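Local atomic coordinates of iron-regulated ABC transporter siderophore-binding protein SirA (PDB entry 3MWF), a protein that binds the ferric siderophore staphyloferrin B and probably delivers it to an ABC transporter for iron uptake in Staphylococcus aureus. Residues S48-P53 with W271-G276; K138-K143 with K282-L287. All blocks are in the same frame, centred on the assembly; numbering follows the deposited sequence.

Contact 1: S48-P53 with W271-G276; sequences SWTQKP and WNLAGG. With SE8 (5-[(2-{[(3S)-5-{[(2S)-2-amino-2-carboxyethyl]amino}-3-carboxy-3-hydroxy-5-oxopentanoyl]amino}ethyl)amino]-2,5-dioxopentanoic acid), chain C.
Trp-49 and Leu-273 bring the backbones of 48-53, a loop without regular secondary structure, and 271-276, the last part of helix 268-273 and the residues that follow, to a CA-CA separation of 6.7 Å. The site is the siderophore pocket of a periplasmic-binding-protein fold: Trp-49 and Leu-273 both belong to it, and staphyloferrin B (SE8) lies against them. No hydrogen bond crosses between the two segments, which bury 149 Å² in total; the direct contact is packing, and SE8, which touches both segments, bridges them. The indole of Trp-49 has CG anti to its carbonyl carbon (chi1 -73°), and its pyrrole end faces Leu-273. Its CD1 lies 3.7 Å from the backbone O of Leu-273, which sits at the ring edge and in its plane. Leu-273 divides its two methyls between different neighbours. CD1 packs on Thr-50, 3.7 Å from CG2 of that residue, the two side chains crossing at about a right angle; CD2 turns to the ligand, 3.9 Å from C6 of SE8, while staying near CD1 of the indole. One face of the Trp-49 ring carries the siderophore: N4 of SE8 stands 3.3 Å above the ring plane, displaced toward the rim, and CH2 of Trp-49 approaches it to 3.4 Å. Pro-72 and Gln-29 also touch this tryptophan. Within the loop, Ser-48 N bonds to Pro-53 O and Ser-48 OG to Thr-50 O, with a cis peptide before Pro-53. Asn-272 adds the polar grip. Its CG is anti to the backbone N (chi1 -168°), which carries the amide to the ligand side, where ND2 donates to O24 of SE8 at 2.8 Å with an N-H...O angle of 159°.

Contact 2: K138-K143 with K282-L287; sequences KKYDDK and KLIDDL
The inter-lobe helix 130-155 packs against helix 277-290 through Tyr-140 and Lys-143 of the first and Ile-284 and Asp-285 of the second. The short segments 138-143 and 282-287 run nearly parallel, their axes coming within 11.3 Å at an angle of 14°, and the nearest CA atoms, those of Lys-143 and Ile-284, are 7.8 Å apart. Lys-143 and Tyr-140 reach across this rather wide spacing, and the total buried between the segments, both sides summed, is 218 Å². Ile-284 lies at the centre of the contact. Its CD1 meets the ring of Tyr-140 obliquely, 3.7 Å from CE1, and the two side chains cross at about a right angle. The aliphatic part of Lys-143 slides past the same isoleucine in the opposite direction, with CE 3.8 Å from CB of Ile-284. An extended chain as far as CE, starting with CG anti to the backbone N, reaches across the gap; the bend at chi4 (79°) then sets the ammonium beside Asp-285. There NZ donates to OD1 of Asp-285 at 2.7 Å; it comes to OD1 on the syn side, 28° out of the carboxylate plane, and the pair is a salt bridge. The contact is therefore graded from buried to partly exposed, the hydrocarbon of Ile-284 and Tyr-140 inside and the ion pair toward its outer margin. The phenol oxygen of Tyr-140 hydrogen-bonds to Asp-187 OD2, while Phe-116 meets the tyrosine ring edge-to-face. The long helix that joins the two lobes, here packed side by side with the C-terminal helix, is typical of the helical-backbone class of siderophore-binding proteins.

From the N terminus the chain enters 48-53, between strands 44-45 and 66-70, then finishes the first mixed sheet and runs into helix 130-155, which carries 138-143. It next builds the second sheet, strands 163-168 to 262-263, before returning through 271-276 and 282-287. Contact 1 closes a loop of 217 residues and contact 2 one of 138. The loops cross rather than nest, since their segments alternate along the chain. Contact 1 ties an N-lobe loop to helix 268-273, and contact 2 ties the long helix to 277-290. Their centres lie about 19 Å apart, linked by Trp-271: NE1 makes a probable hydrogen bond to Asp-286 OD2 (3.2 Å), and CH2 packs on Leu-283 and Leu-287.

Contact 1: S48-P53 with W271-G276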
loop_
_atom_site.group_PDB
_atom_site.type_symbol
_atom_site.label_atom_id
_atom_site.label_comp_id
_atom_site.label_asym_id
_atom_site.label_seq_id
_atom_site.Cartn_x
_atom_site.Cartn_y
_atom_site.Cartn_z
ATOM N N SER A 48 -1.358 8.055 -11.103
ATOM C CA SER A 48 -2.030 7.678 -9.873
ATOM C C SER A 48 -3.319 6.927 -10.166
ATOM O O SER A 48 -3.945 7.105 -11.217
ATOM C CB SER A 48 -2.314 8.926 -9.028
ATOM O OG SER A 48 -3.011 9.904 -9.813
ATOM N N TRP A 49 -3.761 6.096 -9.221
ATOM C CA TRP A 49 -4.953 5.325 -9.446
ATOM C C TRP A 49 -6.219 6.181 -9.447
ATOM O O TRP A 49 -7.198 5.879 -10.158
ATOM C CB TRP A 49 -5.117 4.283 -8.341
ATOM C CG TRP A 49 -4.175 3.108 -8.386
ATOM C CD1 TRP A 49 -3.223 2.799 -7.459
ATOM C CD2 TRP A 49 -4.123 2.086 -9.384
ATOM N NE1 TRP A 49 -2.545 1.646 -7.833
ATOM C CE2 TRP A 49 -3.096 1.173 -8.994
ATOM C CE3 TRP A 49 -4.847 1.837 -10.553
ATOM C CZ2 TRP A 49 -2.769 0.031 -9.744
ATOM C CZ3 TRP A 49 -4.518 0.700 -11.321
ATOM C CH2 TRP A 49 -3.491 -0.198 -10.899
ATOM N N THR A 50 -6.207 7.204 -8.611
ATOM C CA THR A 50 -7.314 8.191 -8.582
ATOM C C THR A 50 -6.648 9.554 -8.552
ATOM O O THR A 50 -5.415 9.636 -8.489
ATOM C CB THR A 50 -8.214 8.038 -7.332
ATOM O OG1 THR A 50 -7.419 8.265 -6.151
ATOM C CG2 THR A 50 -8.899 6.661 -7.289
ATOM N N GLN A 51 -7.447 10.629 -8.604
ATOM C CA GLN A 51 -6.864 11.982 -8.699
ATOM C C GLN A 51 -5.853 12.056 -9.849
ATOM O O GLN A 51 -4.839 12.720 -9.727
ATOM C CB GLN A 51 -6.185 12.393 -7.398
ATOM C CG GLN A 51 -7.158 12.371 -6.200
ATOM C CD GLN A 51 -6.527 12.832 -4.912
ATOM O OE1 GLN A 51 -5.311 12.816 -4.749
ATOM N NE2 GLN A 51 -7.376 13.255 -3.968
ATOM N N LYS A 52 -6.176 11.416 -10.971
ATOM C CA LYS A 52 -5.201 11.313 -12.063
ATOM C C LYS A 52 -4.816 12.693 -12.573
ATOM O O LYS A 52 -5.669 13.588 -12.612
ATOM C CB LYS A 52 -5.801 10.523 -13.222
ATOM C CG LYS A 52 -6.163 9.091 -12.895
ATOM C CD LYS A 52 -6.553 8.338 -14.165
ATOM C CE LYS A 52 -6.856 6.889 -13.830
ATOM N NZ LYS A 52 -6.781 6.025 -15.071
ATOM N N PRO A 53 -3.572 12.874 -13.019
ATOM C CA PRO A 53 -2.499 11.876 -13.163
ATOM C C PRO A 53 -1.597 11.708 -11.940
ATOM O O PRO A 53 -0.769 10.786 -11.939
ATOM C CB PRO A 53 -1.681 12.456 -14.321
ATOM C CG PRO A 53 -1.770 13.885 -14.113
ATOM C CD PRO A 53 -3.194 14.145 -13.675
ATOM N N TRP A 271 -5.010 4.597 2.801
ATOM C CA TRP A 271 -5.247 3.244 3.271
ATOM C C TRP A 271 -4.855 2.156 2.292
ATOM O O TRP A 271 -4.717 0.995 2.698
ATOM C CB TRP A 271 -6.696 3.068 3.749
ATOM C CG TRP A 271 -6.864 3.629 5.139
ATOM C CD1 TRP A 271 -6.987 4.956 5.487
ATOM C CD2 TRP A 271 -6.851 2.885 6.358
ATOM N NE1 TRP A 271 -7.066 5.073 6.864
ATOM C CE2 TRP A 271 -6.976 3.817 7.420
ATOM C CE3 TRP A 271 -6.740 1.515 6.661
ATOM C CZ2 TRP A 271 -7.016 3.417 8.769
ATOM C CZ3 TRP A 271 -6.777 1.113 7.999
ATOM C CH2 TRP A 271 -6.923 2.066 9.041
ATOM N N ASN A 272 -4.688 2.499 1.006
ATOM C CA ASN A 272 -4.281 1.478 0.059
ATOM C C ASN A 272 -3.566 1.957 -1.201
ATOM O O ASN A 272 -2.590 1.321 -1.656
ATOM C CB ASN A 272 -5.495 0.644 -0.402
ATOM C CG ASN A 272 -5.059 -0.594 -1.153
ATOM O OD1 ASN A 272 -4.221 -1.362 -0.661
ATOM N ND2 ASN A 272 -5.614 -0.792 -2.342
ATOM N N LEU A 273 -4.059 3.039 -1.796
ATOM C CA LEU A 273 -3.591 3.321 -3.181
ATOM C C LEU A 273 -2.181 3.855 -3.282
ATOM O O LEU A 273 -1.467 3.477 -4.223
ATOM C CB LEU A 273 -4.560 4.252 -3.911
ATOM C CG LEU A 273 -5.990 3.741 -4.063
ATOM C CD1 LEU A 273 -6.880 4.792 -4.773
ATOM C CD2 LEU A 273 -6.152 2.350 -4.734
ATOM N N ALA A 274 -1.791 4.738 -2.363
ATOM C CA ALA A 274 -0.480 5.366 -2.446
ATOM C C ALA A 274 0.658 4.359 -2.276
ATOM O O ALA A 274 1.702 4.472 -2.942
ATOM C CB ALA A 274 -0.356 6.535 -1.455
ATOM N N GLY A 275 0.457 3.388 -1.391
ATOM C CA GLY A 275 1.322 2.209 -1.317
ATOM C C GLY A 275 2.700 2.441 -0.753
ATOM O O GLY A 275 3.541 1.537 -0.795
ATOM N N GLY A 276 2.944 3.636 -0.191
ATOM C CA GLY A 276 4.320 4.087 -0.029
ATOM C C GLY A 276 4.736 4.370 1.390
ATOM O O GLY A 276 4.065 3.962 2.358
HETATM C C1 SE8 C . -5.662 -3.258 -10.598
HETATM C C2 SE8 C . -6.912 -2.802 -9.899
HETATM C C3 SE8 C . -6.808 -1.335 -9.509
HETATM N N4 SE8 C . -5.785 -1.088 -8.498
HETATM C C5 SE8 C . -6.066 -1.058 -7.211
HETATM C C6 SE8 C . -4.896 -0.960 -6.264
HETATM C C7 SE8 C . -4.298 -2.340 -5.993
HETATM C C8 SE8 C . -3.012 -2.148 -5.166
HETATM C C9 SE8 C . -2.411 -3.443 -4.624
HETATM N N10 SE8 C . -2.504 -4.538 -5.376
HETATM C C11 SE8 C . -1.911 -5.764 -4.892
HETATM C C12 SE8 C . -0.825 -6.251 -5.837
HETATM N N13 SE8 C . -0.524 -7.663 -5.648
HETATM C C14 SE8 C . -1.240 -8.682 -6.211
HETATM C C15 SE8 C . -2.128 -8.404 -7.387
HETATM C C16 SE8 C . -3.367 -7.839 -6.737
HETATM C C17 SE8 C . -4.120 -6.821 -7.537
HETATM C C18 SE8 C . -5.518 -7.164 -7.737
HETATM O O19 SE8 C . -5.474 -2.890 -11.787
HETATM O O20 SE8 C . -4.891 -4.025 -9.988
HETATM N N21 SE8 C . -7.131 -3.646 -8.709
HETATM O O22 SE8 C . -7.192 -1.112 -6.758
HETATM C C23 SE8 C . -5.313 -3.223 -5.289
HETATM O O24 SE8 C . -5.547 -3.043 -4.068
HETATM O O25 SE8 C . -5.895 -4.134 -5.931
HETATM O O26 SE8 C . -4.022 -2.977 -7.253
HETATM O O27 SE8 C . -1.851 -3.436 -3.533
HETATM O O28 SE8 C . -1.216 -9.820 -5.780
HETATM O O29 SE8 C . -3.644 -5.730 -7.866
HETATM O O30 SE8 C . -6.315 -6.252 -7.932
HETATM O O31 SE8 C . -5.891 -8.362 -7.664
#

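Contact 2: K138-K143 with K282-L287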
loop_
_atom_site.group_PDB
_atom_site.type_symbol
_atom_site.label_atom_id
_atom_site.label_comp_id
_atom_site.label_asym_id
_atom_site.label_seq_id
_atom_site.Cartn_x
_atom_site.Cartn_y
_atom_site.Cartn_z
ATOM N N LYS A 138 13.826 3.769 10.338
ATOM C CA LYS A 138 13.926 4.029 11.785
ATOM C C LYS A 138 12.771 4.919 12.273
ATOM O O LYS A 138 12.164 4.624 13.297
ATOM C CB LYS A 138 15.296 4.646 12.142
ATOM C CG LYS A 138 15.511 4.973 13.623
ATOM C CD LYS A 138 15.930 3.751 14.448
ATOM C CE LYS A 138 17.440 3.548 14.511
ATOM N NZ LYS A 138 18.005 2.890 13.274
ATOM N N LYS A 139 12.471 5.989 11.537
ATOM C CA LYS A 139 11.353 6.868 11.853
ATOM C C LYS A 139 10.005 6.115 11.884
ATOM O O LYS A 139 9.159 6.370 12.750
ATOM C CB LYS A 139 11.296 8.028 10.842
ATOM C CG LYS A 139 10.278 9.085 11.176
ATOM C CD LYS A 139 10.720 10.499 10.711
ATOM C CE LYS A 139 9.808 11.044 9.606
ATOM N NZ LYS A 139 10.046 10.411 8.258
ATOM N N TYR A 140 9.802 5.209 10.925
ATOM C CA TYR A 140 8.590 4.415 10.924
ATOM C C TYR A 140 8.536 3.479 12.142
ATOM O O TYR A 140 7.514 3.398 12.826
ATOM C CB TYR A 140 8.432 3.628 9.604
ATOM C CG TYR A 140 7.291 2.619 9.632
ATOM C CD1 TYR A 140 5.970 3.011 9.400
ATOM C CD2 TYR A 140 7.549 1.271 9.864
ATOM C CE1 TYR A 140 4.925 2.076 9.454
ATOM C CE2 TYR A 140 6.527 0.348 9.905
ATOM C CZ TYR A 140 5.235 0.746 9.682
ATOM O OH TYR A 140 4.246 -0.201 9.716
ATOM N N ASP A 141 9.636 2.789 12.398
ATOM C CA ASP A 141 9.729 1.860 13.528
ATOM C C ASP A 141 9.463 2.564 14.853
ATOM O O ASP A 141 8.736 2.036 15.713
ATOM C CB ASP A 141 11.100 1.197 13.559
ATOM C CG ASP A 141 11.266 0.131 12.502
ATOM O OD1 ASP A 141 10.262 -0.301 11.861
ATOM O OD2 ASP A 141 12.426 -0.295 12.315
ATOM N N ASP A 142 10.014 3.774 15.000
ATOM C CA ASP A 142 9.742 4.594 16.177
ATOM C C ASP A 142 8.267 4.908 16.344
ATOM O O ASP A 142 7.728 4.808 17.438
ATOM C CB ASP A 142 10.572 5.882 16.163
ATOM C CG ASP A 142 12.042 5.625 16.426
ATOM O OD1 ASP A 142 12.409 4.538 16.932
ATOM O OD2 ASP A 142 12.852 6.519 16.114
ATOM N N LYS A 143 7.611 5.262 15.235
ATOM C CA LYS A 143 6.211 5.608 15.260
ATOM C C LYS A 143 5.364 4.388 15.611
ATOM O O LYS A 143 4.377 4.500 16.353
ATOM C CB LYS A 143 5.777 6.212 13.922
ATOM C CG LYS A 143 4.514 6.989 14.044
ATOM C CD LYS A 143 4.257 7.887 12.829
ATOM C CE LYS A 143 2.871 8.497 12.893
ATOM N NZ LYS A 143 2.825 9.645 13.831
ATOM N N LYS A 282 1.042 8.558 7.749
ATOM C CA LYS A 282 -0.316 9.071 7.751
ATOM C C LYS A 282 -1.384 8.082 8.236
ATOM O O LYS A 282 -2.327 8.467 8.912
ATOM C CB LYS A 282 -0.667 9.614 6.372
ATOM C CG LYS A 282 -1.955 10.375 6.320
ATOM C CD LYS A 282 -1.706 11.814 6.752
ATOM C CE LYS A 282 -2.867 12.688 6.351
ATOM N NZ LYS A 282 -4.004 12.460 7.286
ATOM N N LEU A 283 -1.254 6.818 7.852
ATOM C CA LEU A 283 -2.195 5.794 8.297
ATOM C C LEU A 283 -2.162 5.669 9.833
ATOM O O LEU A 283 -3.216 5.682 10.487
ATOM C CB LEU A 283 -1.909 4.458 7.579
ATOM C CG LEU A 283 -2.957 3.344 7.698
ATOM C CD1 LEU A 283 -2.746 2.282 6.607
ATOM C CD2 LEU A 283 -2.922 2.680 9.085
ATOM N N ILE A 284 -0.966 5.649 10.397
ATOM C CA ILE A 284 -0.802 5.579 11.867
ATOM C C ILE A 284 -1.460 6.802 12.542
ATOM O O ILE A 284 -2.187 6.675 13.541
ATOM C CB ILE A 284 0.688 5.423 12.271
ATOM C CG1 ILE A 284 1.265 4.084 11.732
ATOM C CG2 ILE A 284 0.801 5.414 13.802
ATOM C CD1 ILE A 284 2.809 3.894 11.812
ATOM N N ASP A 285 -1.250 7.986 11.967
ATOM C CA ASP A 285 -1.936 9.198 12.463
ATOM C C ASP A 285 -3.449 9.041 12.413
ATOM O O ASP A 285 -4.150 9.425 13.359
ATOM C CB ASP A 285 -1.558 10.424 11.615
ATOM C CG ASP A 285 -0.206 10.979 11.945
ATOM O OD1 ASP A 285 0.411 10.601 12.976
ATOM O OD2 ASP A 285 0.239 11.833 11.141
ATOM N N ASP A 286 -3.960 8.495 11.303
ATOM C CA ASP A 286 -5.387 8.230 11.145
ATOM C C ASP A 286 -5.929 7.360 12.271
ATOM O O ASP A 286 -7.012 7.617 12.792
ATOM C CB ASP A 286 -5.664 7.544 9.807
ATOM C CG ASP A 286 -5.819 8.521 8.668
ATOM O OD1 ASP A 286 -5.729 9.740 8.914
ATOM O OD2 ASP A 286 -6.036 8.060 7.519
ATOM N N LEU A 287 -5.170 6.326 12.626
ATOM C CA LEU A 287 -5.547 5.414 13.697
ATOM C C LEU A 287 -5.669 6.103 15.061
ATOM O O LEU A 287 -6.635 5.864 15.775
ATOM C CB LEU A 287 -4.558 4.260 13.779
ATOM C CG LEU A 287 -4.653 3.245 12.641
ATOM C CD1 LEU A 287 -3.468 2.308 12.771
ATOM C CD2 LEU A 287 -5.990 2.485 12.680
#